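Local coordinates for B12-binding domain-containing protein (Kitasatospora setae, PDB 6WTE) that probably transfers a methyl group from S-adenosylmethionine by way of bound cobalamin, acting by non-radical catalysis although it is a radical SAM methylase with a [4Fe-4S] cluster, at residues 41-46 / 210-215; 263-268 / 302-307. One frame throughout, in Å; residues are numbered along the deposited sequence.

How the contacts relate
Contact 1 comes first along the chain and closes before contact 2 opens; their centres lie about 19 Å apart. Contact 1 sets the loop after strand 35-40, an outermost strand of the B12-binding sheet, against helix 209-214. Contact 2 pairs strands 266-269 and 304-309, neighbouring parallel strands of the radical SAM core sheet. Helix 209-214 serves both: Tyr212 meets the B12-binding side, while the next residue, Tyr213, reaches contact 2, where its OH lies 3.0 Å from Asp266 OD2, probably hydrogen-bonded. The helix therefore bridges the two sheets, and cobalamin is bound close to both contacts, its nearest atoms about 7 Å from the Thr42 side chain and about 4 Å from that of His268.

Contact 1 of 2, residues 41-46 / 210-215; sequences LTFRRD and LEYYRR
Phe43 wedges its ring among Tyr212, Glu211 and Arg215, so that the loop following strand 35-40 of the B12-binding domain packs on the last turn of helix 209-214. With CG anti to the carbonyl carbon (chi1 -47°), the Phe43 ring lies along Arg215 and carries CZ over Tyr212. Starting at its root, Phe43 CB and CG run past Arg215 NH1, and Phe43 CD1 comes closest to that nitrogen, at 3.2 Å. Next along the same side, Phe43 CE1 lies 3.5 Å from Arg215 CD. The guanidinium plane is almost parallel to the ring, the two side chains sliding past each other in opposite directions. On the other side, Phe43 CE2 reaches Tyr212 CE2, and at the tip Phe43 CZ stands 3.3 Å above the Tyr212 ring plane, over its centre. The two aromatic planes are inclined at 49°, with centroids 4.5 Å apart. One face of the Phe43 ring takes a CH-pi contact from Glu211 CG, 4.0 Å from the ring centroid; Thr42 CG2 lies toward the rim of the opposite face. Beyond the aromatic pair, Tyr212 OH hydrogen-bonds Asp40 OD2, while Thr42 OG1 is bonded to Asn11 O and Asp40 OD1; Asn11 itself binds cobalamin. Asp40 takes one hydroxyl at each carboxylate oxygen, consistent with its fixing the pair, and Thr42 OG1 lies 3.1 Å from Tyr212 OH. A leucine in place of Tyr212 would lack the phenol OH and the flat ring, and would probably leave Asp40 OD2 without that partner and the Phe43 tip poorly supported. Glu211 also holds Arg215 beside the Phe43 ring, through a salt bridge whose hydrogen bond is weak, 3.2 Å from Glu211 OE2 to Arg215 NH1.

Contact 2 of 2, residues 263-268 / 302-307; sequences GILDQH and RLRLWV
Asp266 and Arg304 form a salt bridge between neighbouring parallel strands of the radical SAM core, 266-269 and 304-309, which helix 278-294 connects in a beta-alpha-beta unit. The guanidinium grips side-on: NH2 binds Asp266 OD2 at 2.9 Å and NE binds Asp266 OD1 at 3.1 Å, both coming from above the carboxylate plane, the two planes 52° apart. A bend at chi3 (-72°) turns the NE/NH2 edge of the guanidinium onto the carboxylate. The anti lone pair of OD1 is used instead by Trp306 NE1, 3.0 Å from OD1 in the indole plane, and OD2 has a further partner in Tyr213 OH. The buried carboxylate is thus held by three side chains, which is likely to stabilise its negative charge. Alongside run the backbone bonds of the parallel ladder: Arg304 N to Leu265 O, Gln267 N to Arg304 O and Trp306 N to Gln267 O. Leu265 CB packs over one face of the Arg304 guanidinium, 3.7 Å above its plane, while its methyls touch Arg302 CB. On the sheet face of Gln267 and Leu305, toward helix 249-261, Leu303 CD1 presses on the amide carbon Gln267 CD at 3.6 Å; NE2 of that amide is bound to Ile264 O and Met256 O. His268, which touches cobalamin, has Trp306 O over one ring face and sets its CD2 3.7 Å from Trp306 CB.

Contact 1 of 2, residues 41-46 / 210-215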
ATOM      1  N   LEU A  41       0.301  17.323  -6.429  1.00 12.20           N
ATOM      2  CA  LEU A  41      -0.517  17.422  -7.630  1.00 14.29           C
ATOM      3  C   LEU A  41      -1.888  16.781  -7.475  1.00 14.47           C
ATOM      4  O   LEU A  41      -2.702  16.870  -8.404  1.00 16.62           O
ATOM      5  CB  LEU A  41       0.218  16.785  -8.818  1.00 12.24           C
ATOM      6  CG  LEU A  41       1.620  17.339  -9.092  1.00 16.50           C
ATOM      7  CD1 LEU A  41       2.273  16.641 -10.281  1.00 16.37           C
ATOM      8  CD2 LEU A  41       1.577  18.845  -9.317  1.00 16.74           C
ATOM      9  N   THR A  42      -2.171  16.166  -6.323  1.00 14.67           N
ATOM     10  CA  THR A  42      -3.443  15.468  -6.142  1.00 16.51           C
ATOM     11  C   THR A  42      -4.627  16.411  -6.316  1.00 19.18           C
ATOM     12  O   THR A  42      -5.625  16.056  -6.952  1.00 19.63           O
ATOM     13  CB  THR A  42      -3.479  14.806  -4.765  1.00 17.79           C
ATOM     14  OG1 THR A  42      -2.382  13.891  -4.662  1.00 13.22           O
ATOM     15  CG2 THR A  42      -4.798  14.050  -4.541  1.00 16.66           C
ATOM     16  N   PHE A  43      -4.532  17.623  -5.773  1.00 17.25           N
ATOM     17  CA  PHE A  43      -5.595  18.607  -5.912  1.00 22.93           C
ATOM     18  C   PHE A  43      -5.381  19.523  -7.113  1.00 22.95           C
ATOM     19  O   PHE A  43      -6.027  20.572  -7.211  1.00 25.18           O
ATOM     20  CB  PHE A  43      -5.720  19.432  -4.626  1.00 23.95           C
ATOM     21  CG  PHE A  43      -5.732  18.600  -3.369  1.00 24.66           C
ATOM     22  CD1 PHE A  43      -6.724  17.663  -3.147  1.00 26.07           C
ATOM     23  CD2 PHE A  43      -4.745  18.761  -2.410  1.00 29.86           C
ATOM     24  CE1 PHE A  43      -6.735  16.891  -1.986  1.00 26.11           C
ATOM     25  CE2 PHE A  43      -4.752  18.000  -1.250  1.00 25.79           C
ATOM     26  CZ  PHE A  43      -5.748  17.063  -1.038  1.00 19.00           C
ATOM     27  N   ARG A  44      -4.492  19.146  -8.031  1.00 19.35           N
ATOM     28  CA  ARG A  44      -4.265  19.872  -9.274  1.00 22.48           C
ATOM     29  C   ARG A  44      -4.311  18.917 -10.461  1.00 24.05           C
ATOM     30  O   ARG A  44      -3.583  19.085 -11.446  1.00 23.86           O
ATOM     31  CB  ARG A  44      -2.933  20.618  -9.230  1.00 21.97           C
ATOM     32  CG  ARG A  44      -2.798  21.612  -8.081  1.00 24.52           C
ATOM     33  CD  ARG A  44      -3.664  22.848  -8.292  1.00 24.15           C
ATOM     34  NE  ARG A  44      -3.323  23.567  -9.517  1.00 25.94           N
ATOM     35  CZ  ARG A  44      -2.439  24.560  -9.577  1.00 32.13           C
ATOM     36  NH1 ARG A  44      -1.802  24.951  -8.481  1.00 33.53           N
ATOM     37  NH2 ARG A  44      -2.185  25.161 -10.733  1.00 30.76           N
ATOM     38  N   ARG A  45      -5.187  17.906 -10.388  1.00 24.61           N
ATOM     39  CA  ARG A  45      -5.232  16.865 -11.413  1.00 25.45           C
ATOM     40  C   ARG A  45      -5.459  17.443 -12.798  1.00 27.38           C
ATOM     41  O   ARG A  45      -4.918  16.937 -13.789  1.00 28.18           O
ATOM     42  CB  ARG A  45      -6.347  15.861 -11.110  1.00 30.65           C
ATOM     43  CG  ARG A  45      -6.193  15.097  -9.837  1.00 28.31           C
ATOM     44  CD  ARG A  45      -7.142  13.905  -9.812  1.00 28.88           C
ATOM     45  NE  ARG A  45      -8.556  14.269  -9.735  1.00 33.86           N
ATOM     46  CZ  ARG A  45      -9.549  13.385  -9.760  1.00 31.89           C
ATOM     47  NH1 ARG A  45     -10.809  13.789  -9.683  1.00 34.23           N
ATOM     48  NH2 ARG A  45      -9.282  12.087  -9.864  1.00 32.35           N
ATOM     49  N   ASP A  46      -6.283  18.476 -12.894  1.00 30.37           N
ATOM     50  CA  ASP A  46      -6.709  18.990 -14.181  1.00 33.17           C
ATOM     51  C   ASP A  46      -5.769  20.045 -14.744  1.00 27.62           C
ATOM     52  O   ASP A  46      -5.962  20.471 -15.888  1.00 36.49           O
ATOM     53  CB  ASP A  46      -8.130  19.550 -14.062  1.00 36.02           C
ATOM     54  CG  ASP A  46      -9.069  18.594 -13.337  1.00 43.76           C
ATOM     55  OD1 ASP A  46      -8.978  17.370 -13.576  1.00 41.14           O
ATOM     56  OD2 ASP A  46      -9.887  19.064 -12.517  1.00 51.58           O
ATOM     57  N   LEU A 210      -4.835  18.558   6.818  1.00 13.61           N
ATOM     58  CA  LEU A 210      -6.246  18.833   7.077  1.00 13.88           C
ATOM     59  C   LEU A 210      -7.051  18.832   5.785  1.00 14.33           C
ATOM     60  O   LEU A 210      -8.202  18.380   5.767  1.00 15.41           O
ATOM     61  CB  LEU A 210      -6.407  20.166   7.809  1.00 13.21           C
ATOM     62  CG  LEU A 210      -7.852  20.519   8.171  1.00 15.77           C
ATOM     63  CD1 LEU A 210      -8.430  19.504   9.174  1.00 16.19           C
ATOM     64  CD2 LEU A 210      -7.929  21.932   8.712  1.00 19.62           C
ATOM     65  N   GLU A 211      -6.460  19.317   4.690  1.00 16.14           N
ATOM     66  CA  GLU A 211      -7.153  19.285   3.404  1.00 18.11           C
ATOM     67  C   GLU A 211      -7.545  17.862   3.027  1.00 16.00           C
ATOM     68  O   GLU A 211      -8.684  17.607   2.621  1.00 18.63           O
ATOM     69  CB  GLU A 211      -6.270  19.900   2.314  1.00 16.97           C
ATOM     70  CG  GLU A 211      -6.948  19.996   0.953  1.00 21.21           C
ATOM     71  CD  GLU A 211      -8.147  20.935   0.946  1.00 28.15           C
ATOM     72  OE1 GLU A 211      -8.221  21.837   1.811  1.00 30.93           O
ATOM     73  OE2 GLU A 211      -9.020  20.774   0.069  1.00 35.66           O
ATOM     74  N   TYR A 212      -6.617  16.914   3.176  1.00 15.05           N
ATOM     75  CA  TYR A 212      -6.951  15.518   2.905  1.00 14.04           C
ATOM     76  C   TYR A 212      -8.016  15.012   3.865  1.00 16.63           C
ATOM     77  O   TYR A 212      -8.930  14.283   3.462  1.00 16.30           O
ATOM     78  CB  TYR A 212      -5.704  14.648   3.004  1.00 13.53           C
ATOM     79  CG  TYR A 212      -4.847  14.697   1.766  1.00 12.25           C
ATOM     80  CD1 TYR A 212      -5.144  13.900   0.670  1.00 14.29           C
ATOM     81  CD2 TYR A 212      -3.747  15.540   1.694  1.00 11.99           C
ATOM     82  CE1 TYR A 212      -4.362  13.933  -0.469  1.00 14.69           C
ATOM     83  CE2 TYR A 212      -2.958  15.583   0.555  1.00 14.08           C
ATOM     84  CZ  TYR A 212      -3.274  14.774  -0.521  1.00 14.34           C
ATOM     85  OH  TYR A 212      -2.502  14.792  -1.658  1.00 13.04           O
ATOM     86  N   TYR A 213      -7.918  15.395   5.137  1.00 14.76           N
ATOM     87  CA  TYR A 213      -8.880  14.914   6.125  1.00 16.35           C
ATOM     88  C   TYR A 213     -10.287  15.399   5.802  1.00 16.98           C
ATOM     89  O   TYR A 213     -11.254  14.639   5.909  1.00 16.11           O
ATOM     90  CB  TYR A 213      -8.456  15.370   7.519  1.00 14.74           C
ATOM     91  CG  TYR A 213      -9.291  14.810   8.644  1.00 16.26           C
ATOM     92  CD1 TYR A 213      -9.160  13.484   9.032  1.00 16.05           C
ATOM     93  CD2 TYR A 213     -10.199  15.611   9.327  1.00 16.15           C
ATOM     94  CE1 TYR A 213      -9.908  12.966  10.061  1.00 18.06           C
ATOM     95  CE2 TYR A 213     -10.958  15.100  10.372  1.00 15.50           C
ATOM     96  CZ  TYR A 213     -10.804  13.777  10.730  1.00 15.90           C
ATOM     97  OH  TYR A 213     -11.548  13.261  11.756  1.00 17.25           O
ATOM     98  N   ARG A 214     -10.423  16.660   5.387  1.00 16.25           N
ATOM     99  CA  ARG A 214     -11.735  17.192   5.042  0.50 17.28           C
ATOM    100  C   ARG A 214     -12.301  16.567   3.777  1.00 21.33           C
ATOM    101  O   ARG A 214     -13.519  16.605   3.570  1.00 19.50           O
ATOM    102  CB  ARG A 214     -11.658  18.712   4.887  0.50 19.74           C
ATOM    103  CG  ARG A 214     -11.392  19.440   6.195  0.50 19.62           C
ATOM    104  CD  ARG A 214     -11.309  20.949   6.000  0.50 21.81           C
ATOM    105  NE  ARG A 214     -12.519  21.498   5.392  0.50 22.80           N
ATOM    106  CZ  ARG A 214     -12.561  22.049   4.183  0.50 25.37           C
ATOM    107  NH1 ARG A 214     -13.703  22.522   3.704  0.50 24.39           N
ATOM    108  NH2 ARG A 214     -11.456  22.135   3.453  0.50 26.09           N
ATOM    109  N   ARG A 215     -11.449  15.996   2.929  1.00 17.97           N
ATOM    110  CA  ARG A 215     -11.894  15.327   1.717  1.00 22.05           C
ATOM    111  C   ARG A 215     -11.990  13.816   1.898  1.00 23.35           C
ATOM    112  O   ARG A 215     -12.139  13.091   0.911  1.00 25.96           O
ATOM    113  CB  ARG A 215     -10.963  15.687   0.555  1.00 22.40           C
ATOM    114  CG  ARG A 215     -10.842  17.198   0.378  1.00 22.84           C
ATOM    115  CD  ARG A 215      -9.958  17.618  -0.789  1.00 29.48           C
ATOM    116  NE  ARG A 215     -10.730  17.845  -2.006  1.00 40.71           N
ATOM    117  CZ  ARG A 215     -10.394  18.714  -2.953  1.00 41.35           C
ATOM    118  NH1 ARG A 215      -9.303  19.455  -2.820  1.00 38.38           N
ATOM    119  NH2 ARG A 215     -11.157  18.853  -4.028  1.00 48.94           N
TER

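Contact 2 of 2, residues 263-268 / 302-307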
ATOM      1  N   GLY A 263      -7.604  18.572  14.833  1.00 17.84           N
ATOM      2  CA  GLY A 263      -8.915  18.071  14.467  1.00 17.83           C
ATOM      3  C   GLY A 263      -8.889  16.809  13.631  1.00 16.71           C
ATOM      4  O   GLY A 263      -9.952  16.343  13.201  1.00 16.28           O
ATOM      5  N   ILE A 264      -7.709  16.258  13.375  1.00 12.88           N
ATOM      6  CA  ILE A 264      -7.582  15.020  12.588  1.00 12.37           C
ATOM      7  C   ILE A 264      -7.732  13.883  13.592  1.00 14.62           C
ATOM      8  O   ILE A 264      -6.768  13.321  14.113  1.00 14.48           O
ATOM      9  CB  ILE A 264      -6.266  14.974  11.806  1.00 12.77           C
ATOM     10  CG1 ILE A 264      -6.166  16.179  10.857  1.00 15.81           C
ATOM     11  CG2 ILE A 264      -6.129  13.653  11.048  1.00 12.83           C
ATOM     12  CD1 ILE A 264      -4.810  16.294  10.146  1.00 14.81           C
ATOM     13  N   LEU A 265      -8.991  13.549  13.883  1.00 13.37           N
ATOM     14  CA  LEU A 265      -9.328  12.632  14.969  1.00 12.45           C
ATOM     15  C   LEU A 265      -9.364  11.177  14.523  1.00 14.71           C
ATOM     16  O   LEU A 265      -8.966  10.292  15.288  1.00 14.83           O
ATOM     17  CB  LEU A 265     -10.673  13.024  15.581  1.00 15.73           C
ATOM     18  CG  LEU A 265     -10.742  14.426  16.189  1.00 18.89           C
ATOM     19  CD1 LEU A 265     -12.149  14.677  16.718  1.00 20.50           C
ATOM     20  CD2 LEU A 265      -9.707  14.578  17.298  1.00 17.04           C
ATOM     21  N   ASP A 266      -9.834  10.910  13.309  1.00 12.36           N
ATOM     22  CA  ASP A 266      -9.784   9.563  12.747  1.00 13.18           C
ATOM     23  C   ASP A 266      -8.393   9.297  12.190  1.00 14.49           C
ATOM     24  O   ASP A 266      -7.952   9.970  11.251  1.00 15.49           O
ATOM     25  CB  ASP A 266     -10.836   9.402  11.650  1.00 16.79           C
ATOM     26  CG  ASP A 266     -12.250   9.463  12.184  1.00 21.84           C
ATOM     27  OD1 ASP A 266     -12.727   8.443  12.722  1.00 17.09           O
ATOM     28  OD2 ASP A 266     -12.875  10.541  12.088  1.00 23.61           O
ATOM     29  N   GLN A 267      -7.701   8.315  12.757  1.00 12.31           N
ATOM     30  CA  GLN A 267      -6.345   7.992  12.341  1.00 10.77           C
ATOM     31  C   GLN A 267      -6.257   6.514  12.012  1.00 14.37           C
ATOM     32  O   GLN A 267      -6.793   5.672  12.738  1.00 16.06           O
ATOM     33  CB  GLN A 267      -5.330   8.371  13.423  1.00 13.82           C
ATOM     34  CG  GLN A 267      -5.418   9.848  13.802  1.00 11.89           C
ATOM     35  CD  GLN A 267      -4.474  10.246  14.919  1.00 11.71           C
ATOM     36  OE1 GLN A 267      -3.591   9.484  15.297  1.00 15.44           O
ATOM     37  NE2 GLN A 267      -4.662  11.454  15.453  1.00 12.09           N
ATOM     38  N   HIS A 268      -5.604   6.215  10.899  1.00 10.46           N
ATOM     39  CA  HIS A 268      -5.455   4.852  10.411  1.00 13.13           C
ATOM     40  C   HIS A 268      -3.994   4.446  10.546  1.00 14.99           C
ATOM     41  O   HIS A 268      -3.107   5.171  10.082  1.00 12.11           O
ATOM     42  CB  HIS A 268      -5.920   4.767   8.956  1.00 16.16           C
ATOM     43  CG  HIS A 268      -6.191   3.374   8.480  1.00 22.75           C
ATOM     44  ND1 HIS A 268      -5.187   2.488   8.153  1.00 25.98           N
ATOM     45  CD2 HIS A 268      -7.356   2.713   8.278  1.00 32.08           C
ATOM     46  CE1 HIS A 268      -5.720   1.343   7.769  1.00 29.44           C
ATOM     47  NE2 HIS A 268      -7.035   1.450   7.838  1.00 34.42           N
ATOM     48  N   ARG A 302     -10.327  12.350  21.988  1.00 18.84           N
ATOM     49  CA  ARG A 302     -11.282  12.219  20.895  1.00 16.88           C
ATOM     50  C   ARG A 302     -10.739  11.357  19.758  1.00 18.25           C
ATOM     51  O   ARG A 302     -11.322  11.339  18.669  1.00 15.63           O
ATOM     52  CB  ARG A 302     -11.682  13.607  20.380  1.00 19.40           C
ATOM     53  CG  ARG A 302     -12.400  14.456  21.435  1.00 21.89           C
ATOM     54  CD  ARG A 302     -12.836  15.819  20.901  1.00 26.90           C
ATOM     55  NE  ARG A 302     -11.701  16.628  20.474  1.00 32.54           N
ATOM     56  CZ  ARG A 302     -10.901  17.295  21.301  1.00 36.16           C
ATOM     57  NH1 ARG A 302     -11.106  17.250  22.613  1.00 40.68           N
ATOM     58  NH2 ARG A 302      -9.890  18.005  20.819  1.00 39.38           N
ATOM     59  N   LEU A 303      -9.650  10.626  19.995  1.00 13.80           N
ATOM     60  CA  LEU A 303      -9.061   9.778  18.962  1.00 15.22           C
ATOM     61  C   LEU A 303     -10.034   8.695  18.514  1.00 17.72           C
ATOM     62  O   LEU A 303     -10.744   8.096  19.323  1.00 14.69           O
ATOM     63  CB  LEU A 303      -7.777   9.134  19.484  1.00 14.66           C
ATOM     64  CG  LEU A 303      -7.140   8.051  18.606  1.00 16.15           C
ATOM     65  CD1 LEU A 303      -6.584   8.661  17.323  1.00 13.78           C
ATOM     66  CD2 LEU A 303      -6.053   7.305  19.374  1.00 15.55           C
ATOM     67  N   ARG A 304     -10.079   8.460  17.209  1.00 14.18           N
ATOM     68  CA  ARG A 304     -10.846   7.362  16.631  1.00 12.59           C
ATOM     69  C   ARG A 304      -9.864   6.568  15.778  1.00 16.71           C
ATOM     70  O   ARG A 304      -9.532   6.983  14.666  1.00 13.49           O
ATOM     71  CB  ARG A 304     -12.035   7.883  15.828  1.00 13.86           C
ATOM     72  CG  ARG A 304     -13.004   8.701  16.685  1.00 18.60           C
ATOM     73  CD  ARG A 304     -14.267   9.091  15.934  1.00 22.89           C
ATOM     74  NE  ARG A 304     -14.040  10.115  14.914  1.00 23.65           N
ATOM     75  CZ  ARG A 304     -14.217  11.422  15.095  1.00 20.64           C
ATOM     76  NH1 ARG A 304     -14.619  11.891  16.268  1.00 26.56           N
ATOM     77  NH2 ARG A 304     -13.989  12.266  14.097  1.00 21.71           N
ATOM     78  N   LEU A 305      -9.385   5.445  16.310  1.00 14.80           N
ATOM     79  CA  LEU A 305      -8.280   4.701  15.716  1.00 12.20           C
ATOM     80  C   LEU A 305      -8.812   3.575  14.843  1.00 13.46           C
ATOM     81  O   LEU A 305      -9.701   2.822  15.258  1.00 13.18           O
ATOM     82  CB  LEU A 305      -7.366   4.129  16.801  1.00 14.06           C
ATOM     83  CG  LEU A 305      -6.076   3.458  16.334  1.00 16.07           C
ATOM     84  CD1 LEU A 305      -5.187   4.463  15.622  1.00 15.62           C
ATOM     85  CD2 LEU A 305      -5.362   2.862  17.538  1.00 21.05           C
ATOM     86  N   TRP A 306      -8.243   3.443  13.650  1.00 11.91           N
ATOM     87  CA  TRP A 306      -8.625   2.408  12.699  1.00 10.85           C
ATOM     88  C   TRP A 306      -7.378   1.604  12.379  1.00 14.07           C
ATOM     89  O   TRP A 306      -6.372   2.170  11.946  1.00 15.07           O
ATOM     90  CB  TRP A 306      -9.236   3.026  11.440  1.00 11.07           C
ATOM     91  CG  TRP A 306     -10.414   3.912  11.759  1.00 12.64           C
ATOM     92  CD1 TRP A 306     -10.379   5.236  12.098  1.00 13.45           C
ATOM     93  CD2 TRP A 306     -11.791   3.525  11.795  1.00 13.33           C
ATOM     94  NE1 TRP A 306     -11.654   5.696  12.340  1.00 14.52           N
ATOM     95  CE2 TRP A 306     -12.537   4.661  12.166  1.00 12.31           C
ATOM     96  CE3 TRP A 306     -12.466   2.322  11.560  1.00 14.06           C
ATOM     97  CZ2 TRP A 306     -13.924   4.635  12.288  1.00 15.87           C
ATOM     98  CZ3 TRP A 306     -13.846   2.300  11.686  1.00 16.56           C
ATOM     99  CH2 TRP A 306     -14.559   3.449  12.045  1.00 13.74           C
ATOM    100  N   VAL A 307      -7.429   0.295  12.620  1.00 12.62           N
ATOM    101  CA  VAL A 307      -6.233  -0.534  12.512  1.00  9.94           C
ATOM    102  C   VAL A 307      -6.478  -1.674  11.532  1.00 13.49           C
ATOM    103  O   VAL A 307      -7.615  -2.040  11.225  1.00 12.97           O
ATOM    104  CB  VAL A 307      -5.775  -1.086  13.885  1.00 14.56           C
ATOM    105  CG1 VAL A 307      -5.521   0.058  14.866  1.00 16.15           C
ATOM    106  CG2 VAL A 307      -6.808  -2.076  14.470  1.00 10.19           C
TER